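Local structure of envelope polyprotein (Puumala orthohantavirus, 5FXU) at residues Y184-I196 against L341-I355. The protein forms, as the ectodomain of the Gn glycoprotein, part of the antigenic surface of the hantavirus and probably acts with its partner glycoprotein in cell entry. Residues are numbered along the deposited sequence; the frame is centred on the assembly and turned at random.
Sequences YDIVTVMVRCFLI and LPLTWTGFIPLPGEI
V187 O takes the N-H of L351 in an almost straight bond, 2.8 Å from L351 N to V187 O at 172°, and L351 O accepts V187 N in return. This reciprocal pair is one of five in a long antiparallel ladder of the Gn head, a worked example of how two strands far apart in sequence are joined by an unbroken register from D185–G353 to F194–T344. One face carries V189, V191, I349 and L351. There, with CG1 at chi1 -57°, V189 CG2 falls between its own backbone N and carbonyl carbon and lies 3.3 Å from L351 CD1, tighter than usual for two carbons, while V191 CG2 meets I349 CG1 at 3.7 Å. Helix 249-260 touches W345 and L351 here, and P350 and P352 as well. C193 SG, tied to C232 by a disulfide, lies obliquely to the W345 ring, 4.1 Å from W345 CE3; the indole NE1 is bound by A261 O. G347 leaves room for that indole, its N lying over one face of the ring, offset toward the rim. On the opposite face of the sheet, with T188, R192 and F348, the M190 chain, bent at chi3 (-76°), brings CE to 3.7 Å from F348 CZ; within the same strand M190 SD lies over the rim of one face of the R192 guanidinium, which S23 and G235 hold. At the poorly ordered end, D185 OD2 accepts the I355 N-H on its anti side, from well out of the carboxylate plane, and P352 CB stands over the centre of the Y184 ring, 3.5 Å from Y184 CE1.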
ATOM      1  N   TYR A 184       6.997 -11.369  28.066  1.00 88.69           N
ATOM      2  CA  TYR A 184       7.151 -10.094  27.350  1.00 84.77           C
ATOM      3  C   TYR A 184       5.819  -9.309  27.256  1.00 77.18           C
ATOM      4  O   TYR A 184       4.768  -9.905  27.447  1.00 74.49           O
ATOM      5  CB  TYR A 184       7.874 -10.333  26.002  1.00 86.12           C
ATOM      6  CG  TYR A 184       7.346 -11.469  25.118  1.00 90.51           C
ATOM      7  CD1 TYR A 184       5.979 -11.620  24.842  1.00 92.79           C
ATOM      8  CD2 TYR A 184       8.233 -12.376  24.508  1.00 94.23           C
ATOM      9  CE1 TYR A 184       5.505 -12.641  24.016  1.00 94.13           C
ATOM     10  CE2 TYR A 184       7.766 -13.405  23.673  1.00 94.49           C
ATOM     11  CZ  TYR A 184       6.400 -13.537  23.427  1.00 94.38           C
ATOM     12  OH  TYR A 184       5.923 -14.540  22.599  1.00 89.25           O
ATOM     13  N   ASP A 185       5.858  -7.986  27.057  1.00 70.91           N
ATOM     14  CA  ASP A 185       4.631  -7.193  26.796  1.00 68.62           C
ATOM     15  C   ASP A 185       4.230  -7.304  25.328  1.00 62.56           C
ATOM     16  O   ASP A 185       5.046  -7.625  24.480  1.00 58.81           O
ATOM     17  CB  ASP A 185       4.839  -5.717  27.125  1.00 69.91           C
ATOM     18  CG  ASP A 185       5.150  -5.476  28.601  1.00 72.94           C
ATOM     19  OD1 ASP A 185       4.323  -5.850  29.460  1.00 77.44           O
ATOM     20  OD2 ASP A 185       6.206  -4.883  28.908  1.00 71.80           O
ATOM     21  N   ILE A 186       2.963  -7.032  25.042  1.00 59.70           N
ATOM     22  CA  ILE A 186       2.439  -7.138  23.689  1.00 56.25           C
ATOM     23  C   ILE A 186       1.744  -5.847  23.310  1.00 54.53           C
ATOM     24  O   ILE A 186       0.776  -5.469  23.937  1.00 55.33           O
ATOM     25  CB  ILE A 186       1.456  -8.316  23.566  1.00 56.09           C
ATOM     26  CG1 ILE A 186       2.213  -9.628  23.817  1.00 57.05           C
ATOM     27  CG2 ILE A 186       0.772  -8.330  22.195  1.00 53.64           C
ATOM     28  CD1 ILE A 186       1.323 -10.852  23.885  1.00 58.17           C
ATOM     29  N   VAL A 187       2.195  -5.227  22.225  1.00 51.92           N
ATOM     30  CA  VAL A 187       1.614  -3.985  21.731  1.00 49.76           C
ATOM     31  C   VAL A 187       1.251  -4.119  20.251  1.00 46.03           C
ATOM     32  O   VAL A 187       1.994  -4.681  19.450  1.00 47.01           O
ATOM     33  CB  VAL A 187       2.593  -2.805  21.950  1.00 50.50           C
ATOM     34  CG1 VAL A 187       1.998  -1.520  21.427  1.00 50.28           C
ATOM     35  CG2 VAL A 187       2.889  -2.641  23.439  1.00 52.18           C
ATOM     36  N   THR A 188       0.099  -3.594  19.895  1.00 43.25           N
ATOM     37  CA  THR A 188      -0.383  -3.607  18.516  1.00 41.63           C
ATOM     38  C   THR A 188       0.141  -2.399  17.741  1.00 39.74           C
ATOM     39  O   THR A 188      -0.090  -1.284  18.167  1.00 41.17           O
ATOM     40  CB  THR A 188      -1.905  -3.650  18.523  1.00 41.04           C
ATOM     41  OG1 THR A 188      -2.297  -4.943  18.993  1.00 43.22           O
ATOM     42  CG2 THR A 188      -2.467  -3.439  17.170  1.00 40.31           C
ATOM     43  N   VAL A 189       0.847  -2.636  16.630  1.00 37.27           N
ATOM     44  CA  VAL A 189       1.451  -1.554  15.845  1.00 36.03           C
ATOM     45  C   VAL A 189       0.941  -1.547  14.401  1.00 33.88           C
ATOM     46  O   VAL A 189       0.545  -2.574  13.856  1.00 32.86           O
ATOM     47  CB  VAL A 189       3.004  -1.582  15.822  1.00 36.65           C
ATOM     48  CG1 VAL A 189       3.552  -1.533  17.232  1.00 38.97           C
ATOM     49  CG2 VAL A 189       3.549  -2.812  15.128  1.00 37.28           C
ATOM     50  N   MET A 190       1.005  -0.377  13.794  1.00 32.82           N
ATOM     51  CA  MET A 190       0.657  -0.190  12.399  1.00 31.90           C
ATOM     52  C   MET A 190       1.728  -0.772  11.489  1.00 30.87           C
ATOM     53  O   MET A 190       2.922  -0.680  11.769  1.00 30.31           O
ATOM     54  CB  MET A 190       0.458   1.289  12.096  1.00 32.38           C
ATOM     55  CG  MET A 190       0.044   1.574  10.657  1.00 33.81           C
ATOM     56  SD  MET A 190      -0.402   3.308  10.275  1.00 36.22           S
ATOM     57  CE  MET A 190      -2.015   3.376  11.031  1.00 36.52           C
ATOM     58  N   VAL A 191       1.276  -1.370  10.392  1.00 29.96           N
ATOM     59  CA  VAL A 191       2.146  -1.829   9.331  1.00 29.10           C
ATOM     60  C   VAL A 191       1.621  -1.253   8.037  1.00 26.93           C
ATOM     61  O   VAL A 191       0.413  -1.307   7.792  1.00 26.81           O
ATOM     62  CB  VAL A 191       2.202  -3.361   9.237  1.00 30.04           C
ATOM     63  CG1 VAL A 191       3.243  -3.797   8.220  1.00 30.70           C
ATOM     64  CG2 VAL A 191       2.668  -3.941  10.546  1.00 32.58           C
ATOM     65  N   ARG A 192       2.525  -0.681   7.249  1.00 25.55           N
ATOM     66  CA  ARG A 192       2.221  -0.175   5.900  1.00 25.44           C
ATOM     67  C   ARG A 192       3.093  -0.858   4.864  1.00 24.66           C
ATOM     68  O   ARG A 192       4.300  -0.885   5.013  1.00 23.75           O
ATOM     69  CB  ARG A 192       2.423   1.342   5.818  1.00 25.74           C
ATOM     70  CG  ARG A 192       1.292   2.108   6.455  1.00 26.43           C
ATOM     71  CD  ARG A 192       1.530   3.513   6.956  1.00 27.73           C
ATOM     72  NE  ARG A 192       2.361   3.703   8.139  1.00 29.41           N
ATOM     73  CZ  ARG A 192       2.493   4.858   8.776  1.00 29.46           C
ATOM     74  NH1 ARG A 192       1.832   5.942   8.372  1.00 30.16           N
ATOM     75  NH2 ARG A 192       3.280   4.922   9.838  1.00 30.97           N
ATOM     76  N   CYS A 193       2.444  -1.404   3.835  1.00 24.85           N
ATOM     77  CA  CYS A 193       3.065  -2.268   2.848  1.00 26.44           C
ATOM     78  C   CYS A 193       2.780  -1.822   1.422  1.00 26.39           C
ATOM     79  O   CYS A 193       1.685  -1.378   1.129  1.00 25.91           O
ATOM     80  CB  CYS A 193       2.513  -3.691   2.976  1.00 28.18           C
ATOM     81  SG  CYS A 193       2.758  -4.464   4.566  1.00 29.95           S
ATOM     82  N   PHE A 194       3.774  -1.991   0.553  1.00 26.79           N
ATOM     83  CA  PHE A 194       3.713  -1.581  -0.848  1.00 27.23           C
ATOM     84  C   PHE A 194       3.990  -2.789  -1.706  1.00 27.96           C
ATOM     85  O   PHE A 194       4.914  -3.544  -1.441  1.00 29.01           O
ATOM     86  CB  PHE A 194       4.705  -0.440  -1.113  1.00 27.86           C
ATOM     87  CG  PHE A 194       4.513   0.703  -0.163  1.00 28.16           C
ATOM     88  CD1 PHE A 194       5.040   0.637   1.133  1.00 28.54           C
ATOM     89  CD2 PHE A 194       3.717   1.774  -0.504  1.00 28.11           C
ATOM     90  CE1 PHE A 194       4.788   1.653   2.051  1.00 29.49           C
ATOM     91  CE2 PHE A 194       3.483   2.805   0.402  1.00 28.73           C
ATOM     92  CZ  PHE A 194       3.996   2.747   1.683  1.00 29.09           C
ATOM     93  N   LEU A 195       3.145  -2.991  -2.706  1.00 27.98           N
ATOM     94  CA  LEU A 195       3.283  -4.094  -3.623  1.00 28.42           C
ATOM     95  C   LEU A 195       4.356  -3.824  -4.659  1.00 28.68           C
ATOM     96  O   LEU A 195       4.286  -2.824  -5.382  1.00 28.84           O
ATOM     97  CB  LEU A 195       1.950  -4.338  -4.346  1.00 28.48           C
ATOM     98  CG  LEU A 195       1.950  -5.528  -5.293  1.00 29.50           C
ATOM     99  CD1 LEU A 195       2.052  -6.822  -4.531  1.00 29.75           C
ATOM    100  CD2 LEU A 195       0.663  -5.542  -6.066  1.00 31.14           C
ATOM    101  N   ILE A 196       5.293  -4.751  -4.788  1.00 29.23           N
ATOM    102  CA  ILE A 196       6.418  -4.619  -5.716  1.00 30.02           C
ATOM    103  C   ILE A 196       6.337  -5.746  -6.741  1.00 32.04           C
ATOM    104  O   ILE A 196       6.293  -6.924  -6.355  1.00 32.15           O
ATOM    105  CB  ILE A 196       7.751  -4.753  -4.962  1.00 30.89           C
ATOM    106  CG1 ILE A 196       7.834  -3.837  -3.719  1.00 30.38           C
ATOM    107  CG2 ILE A 196       8.933  -4.542  -5.893  1.00 31.74           C
ATOM    108  CD1 ILE A 196       7.643  -2.377  -3.988  1.00 30.92           C
ATOM    109  N   LEU A 341      -4.636  -8.228  -5.935  1.00 25.23           N
ATOM    110  CA  LEU A 341      -3.855  -7.815  -4.766  1.00 25.41           C
ATOM    111  C   LEU A 341      -3.803  -6.303  -4.749  1.00 25.41           C
ATOM    112  O   LEU A 341      -3.625  -5.669  -5.797  1.00 25.22           O
ATOM    113  CB  LEU A 341      -2.420  -8.342  -4.837  1.00 25.32           C
ATOM    114  CG  LEU A 341      -2.249  -9.840  -4.557  1.00 26.16           C
ATOM    115  CD1 LEU A 341      -0.908 -10.313  -5.075  1.00 27.43           C
ATOM    116  CD2 LEU A 341      -2.372 -10.137  -3.082  1.00 26.15           C
ATOM    117  N   PRO A 342      -3.938  -5.706  -3.560  1.00 24.43           N
ATOM    118  CA  PRO A 342      -3.911  -4.255  -3.511  1.00 24.71           C
ATOM    119  C   PRO A 342      -2.489  -3.697  -3.620  1.00 28.04           C
ATOM    120  O   PRO A 342      -1.529  -4.352  -3.178  1.00 27.99           O
ATOM    121  CB  PRO A 342      -4.528  -3.950  -2.153  1.00 25.18           C
ATOM    122  CG  PRO A 342      -4.168  -5.150  -1.306  1.00 25.11           C
ATOM    123  CD  PRO A 342      -4.234  -6.310  -2.246  1.00 24.63           C
ATOM    124  N   LEU A 343      -2.373  -2.486  -4.176  1.00 28.33           N
ATOM    125  CA  LEU A 343      -1.081  -1.814  -4.345  1.00 30.08           C
ATOM    126  C   LEU A 343      -0.448  -1.396  -3.030  1.00 28.20           C
ATOM    127  O   LEU A 343       0.772  -1.475  -2.875  1.00 28.17           O
ATOM    128  CB  LEU A 343      -1.200  -0.587  -5.260  1.00 33.90           C
ATOM    129  CG  LEU A 343      -1.475  -0.818  -6.731  1.00 38.13           C
ATOM    130  CD1 LEU A 343      -0.878   0.353  -7.507  1.00 41.92           C
ATOM    131  CD2 LEU A 343      -0.947  -2.130  -7.281  1.00 39.59           C
ATOM    132  N   THR A 344      -1.277  -0.916  -2.112  1.00 26.68           N
ATOM    133  CA  THR A 344      -0.861  -0.609  -0.753  1.00 27.54           C
ATOM    134  C   THR A 344      -1.810  -1.276   0.220  1.00 26.91           C
ATOM    135  O   THR A 344      -2.939  -1.595  -0.134  1.00 25.82           O
ATOM    136  CB  THR A 344      -0.853   0.894  -0.453  1.00 29.03           C
ATOM    137  OG1 THR A 344      -2.202   1.382  -0.373  1.00 31.19           O
ATOM    138  CG2 THR A 344      -0.065   1.651  -1.528  1.00 29.32           C
ATOM    139  N   TRP A 345      -1.325  -1.505   1.430  1.00 25.98           N
ATOM    140  CA  TRP A 345      -2.084  -2.215   2.457  1.00 26.62           C
ATOM    141  C   TRP A 345      -1.651  -1.694   3.818  1.00 27.73           C
ATOM    142  O   TRP A 345      -0.451  -1.638   4.111  1.00 27.44           O
ATOM    143  CB  TRP A 345      -1.830  -3.728   2.380  1.00 26.28           C
ATOM    144  CG  TRP A 345      -2.669  -4.529   3.350  1.00 25.17           C
ATOM    145  CD1 TRP A 345      -3.893  -5.052   3.114  1.00 25.33           C
ATOM    146  CD2 TRP A 345      -2.333  -4.875   4.693  1.00 24.92           C
ATOM    147  NE1 TRP A 345      -4.354  -5.716   4.228  1.00 26.66           N
ATOM    148  CE2 TRP A 345      -3.416  -5.617   5.218  1.00 26.18           C
ATOM    149  CE3 TRP A 345      -1.220  -4.635   5.508  1.00 26.10           C
ATOM    150  CZ2 TRP A 345      -3.424  -6.130   6.533  1.00 25.96           C
ATOM    151  CZ3 TRP A 345      -1.217  -5.148   6.827  1.00 26.09           C
ATOM    152  CH2 TRP A 345      -2.310  -5.887   7.317  1.00 26.30           C
ATOM    153  N   THR A 346      -2.632  -1.291   4.615  1.00 28.06           N
ATOM    154  CA  THR A 346      -2.410  -0.749   5.935  1.00 30.56           C
ATOM    155  C   THR A 346      -3.203  -1.605   6.919  1.00 32.43           C
ATOM    156  O   THR A 346      -4.402  -1.852   6.737  1.00 33.34           O
ATOM    157  CB  THR A 346      -2.818   0.746   6.008  1.00 31.03           C
ATOM    158  OG1 THR A 346      -2.056   1.500   5.042  1.00 33.78           O
ATOM    159  CG2 THR A 346      -2.529   1.322   7.374  1.00 32.53           C
ATOM    160  N   GLY A 347      -2.511  -2.086   7.950  1.00 32.96           N
ATOM    161  CA  GLY A 347      -3.132  -2.862   9.012  1.00 31.60           C
ATOM    162  C   GLY A 347      -2.336  -2.828  10.294  1.00 31.27           C
ATOM    163  O   GLY A 347      -1.462  -1.994  10.460  1.00 30.38           O
ATOM    164  N   PHE A 348      -2.675  -3.723  11.211  1.00 31.40           N
ATOM    165  CA  PHE A 348      -2.093  -3.757  12.551  1.00 32.66           C
ATOM    166  C   PHE A 348      -1.705  -5.180  12.919  1.00 33.74           C
ATOM    167  O   PHE A 348      -2.434  -6.116  12.608  1.00 35.85           O
ATOM    168  CB  PHE A 348      -3.069  -3.186  13.572  1.00 32.40           C
ATOM    169  CG  PHE A 348      -3.466  -1.769  13.278  1.00 33.55           C
ATOM    170  CD1 PHE A 348      -4.521  -1.489  12.415  1.00 34.26           C
ATOM    171  CD2 PHE A 348      -2.763  -0.707  13.838  1.00 34.51           C
ATOM    172  CE1 PHE A 348      -4.884  -0.171  12.129  1.00 35.11           C
ATOM    173  CE2 PHE A 348      -3.129   0.610  13.567  1.00 33.76           C
ATOM    174  CZ  PHE A 348      -4.182   0.881  12.704  1.00 33.95           C
ATOM    175  N   ILE A 349      -0.546  -5.332  13.558  1.00 34.75           N
ATOM    176  CA  ILE A 349      -0.109  -6.618  14.090  1.00 34.47           C
ATOM    177  C   ILE A 349       0.372  -6.467  15.534  1.00 34.09           C
ATOM    178  O   ILE A 349       0.954  -5.423  15.903  1.00 33.68           O
ATOM    179  CB  ILE A 349       0.991  -7.280  13.222  1.00 34.90           C
ATOM    180  CG1 ILE A 349       2.301  -6.476  13.240  1.00 35.39           C
ATOM    181  CG2 ILE A 349       0.485  -7.471  11.800  1.00 36.03           C
ATOM    182  CD1 ILE A 349       3.479  -7.182  12.599  1.00 36.21           C
ATOM    183  N   PRO A 350       0.137  -7.505  16.361  1.00 33.07           N
ATOM    184  CA  PRO A 350       0.676  -7.509  17.713  1.00 33.27           C
ATOM    185  C   PRO A 350       2.165  -7.846  17.714  1.00 34.43           C
ATOM    186  O   PRO A 350       2.573  -8.785  17.044  1.00 36.34           O
ATOM    187  CB  PRO A 350      -0.137  -8.601  18.394  1.00 33.86           C
ATOM    188  CG  PRO A 350      -0.467  -9.565  17.306  1.00 33.16           C
ATOM    189  CD  PRO A 350      -0.642  -8.726  16.076  1.00 33.26           C
ATOM    190  N   LEU A 351       2.966  -7.067  18.433  1.00 36.83           N
ATOM    191  CA  LEU A 351       4.383  -7.369  18.605  1.00 40.88           C
ATOM    192  C   LEU A 351       4.720  -7.644  20.061  1.00 42.67           C
ATOM    193  O   LEU A 351       4.273  -6.923  20.946  1.00 37.36           O
ATOM    194  CB  LEU A 351       5.262  -6.208  18.150  1.00 41.98           C
ATOM    195  CG  LEU A 351       5.300  -5.876  16.665  1.00 41.50           C
ATOM    196  CD1 LEU A 351       6.043  -4.593  16.328  1.00 43.41           C
ATOM    197  CD2 LEU A 351       5.911  -7.019  15.890  1.00 42.69           C
ATOM    198  N   PRO A 352       5.539  -8.677  20.308  1.00 48.29           N
ATOM    199  CA  PRO A 352       6.071  -8.895  21.636  1.00 52.33           C
ATOM    200  C   PRO A 352       7.268  -7.979  21.880  1.00 57.56           C
ATOM    201  O   PRO A 352       8.044  -7.706  20.960  1.00 59.78           O
ATOM    202  CB  PRO A 352       6.496 -10.354  21.590  1.00 52.97           C
ATOM    203  CG  PRO A 352       6.923 -10.564  20.187  1.00 51.61           C
ATOM    204  CD  PRO A 352       6.062  -9.663  19.349  1.00 50.14           C
ATOM    205  N   GLY A 353       7.395  -7.495  23.110  1.00 66.14           N
ATOM    206  CA  GLY A 353       8.492  -6.601  23.499  1.00 68.90           C
ATOM    207  C   GLY A 353       8.380  -6.124  24.936  1.00 68.85           C
ATOM    208  O   GLY A 353       7.866  -6.846  25.787  1.00 69.98           O
ATOM    209  N   GLU A 354       8.833  -4.895  25.192  1.00 72.55           N
ATOM    210  CA  GLU A 354       8.849  -4.319  26.534  1.00 73.72           C
ATOM    211  C   GLU A 354       8.324  -2.876  26.528  1.00 72.21           C
ATOM    212  O   GLU A 354       8.791  -2.048  25.760  1.00 67.86           O
ATOM    213  CB  GLU A 354      10.256  -4.375  27.103  1.00 80.76           C
ATOM    214  CG  GLU A 354      10.847  -5.786  27.210  1.00 84.47           C
ATOM    215  CD  GLU A 354      11.888  -5.937  28.312  1.00 92.53           C
ATOM    216  OE1 GLU A 354      11.498  -5.714  29.473  1.00 91.46           O
ATOM    217  OE2 GLU A 354      13.069  -6.308  28.043  1.00 97.94           O
ATOM    218  N   ILE A 355       7.338  -2.594  27.376  1.00 75.47           N
ATOM    219  CA  ILE A 355       6.704  -1.257  27.476  1.00 81.68           C
ATOM    220  C   ILE A 355       7.532  -0.133  28.141  1.00 93.05           C
ATOM    221  O   ILE A 355       7.379   1.039  27.777  1.00106.66           O
ATOM    222  CB  ILE A 355       5.281  -1.400  28.104  1.00 81.11           C
ATOM    223  CG1 ILE A 355       4.287  -1.836  27.013  1.00 80.96           C
ATOM    224  CG2 ILE A 355       4.803  -0.115  28.774  1.00 79.87           C
ATOM    225  CD1 ILE A 355       2.896  -2.195  27.497  1.00 80.03           C
TER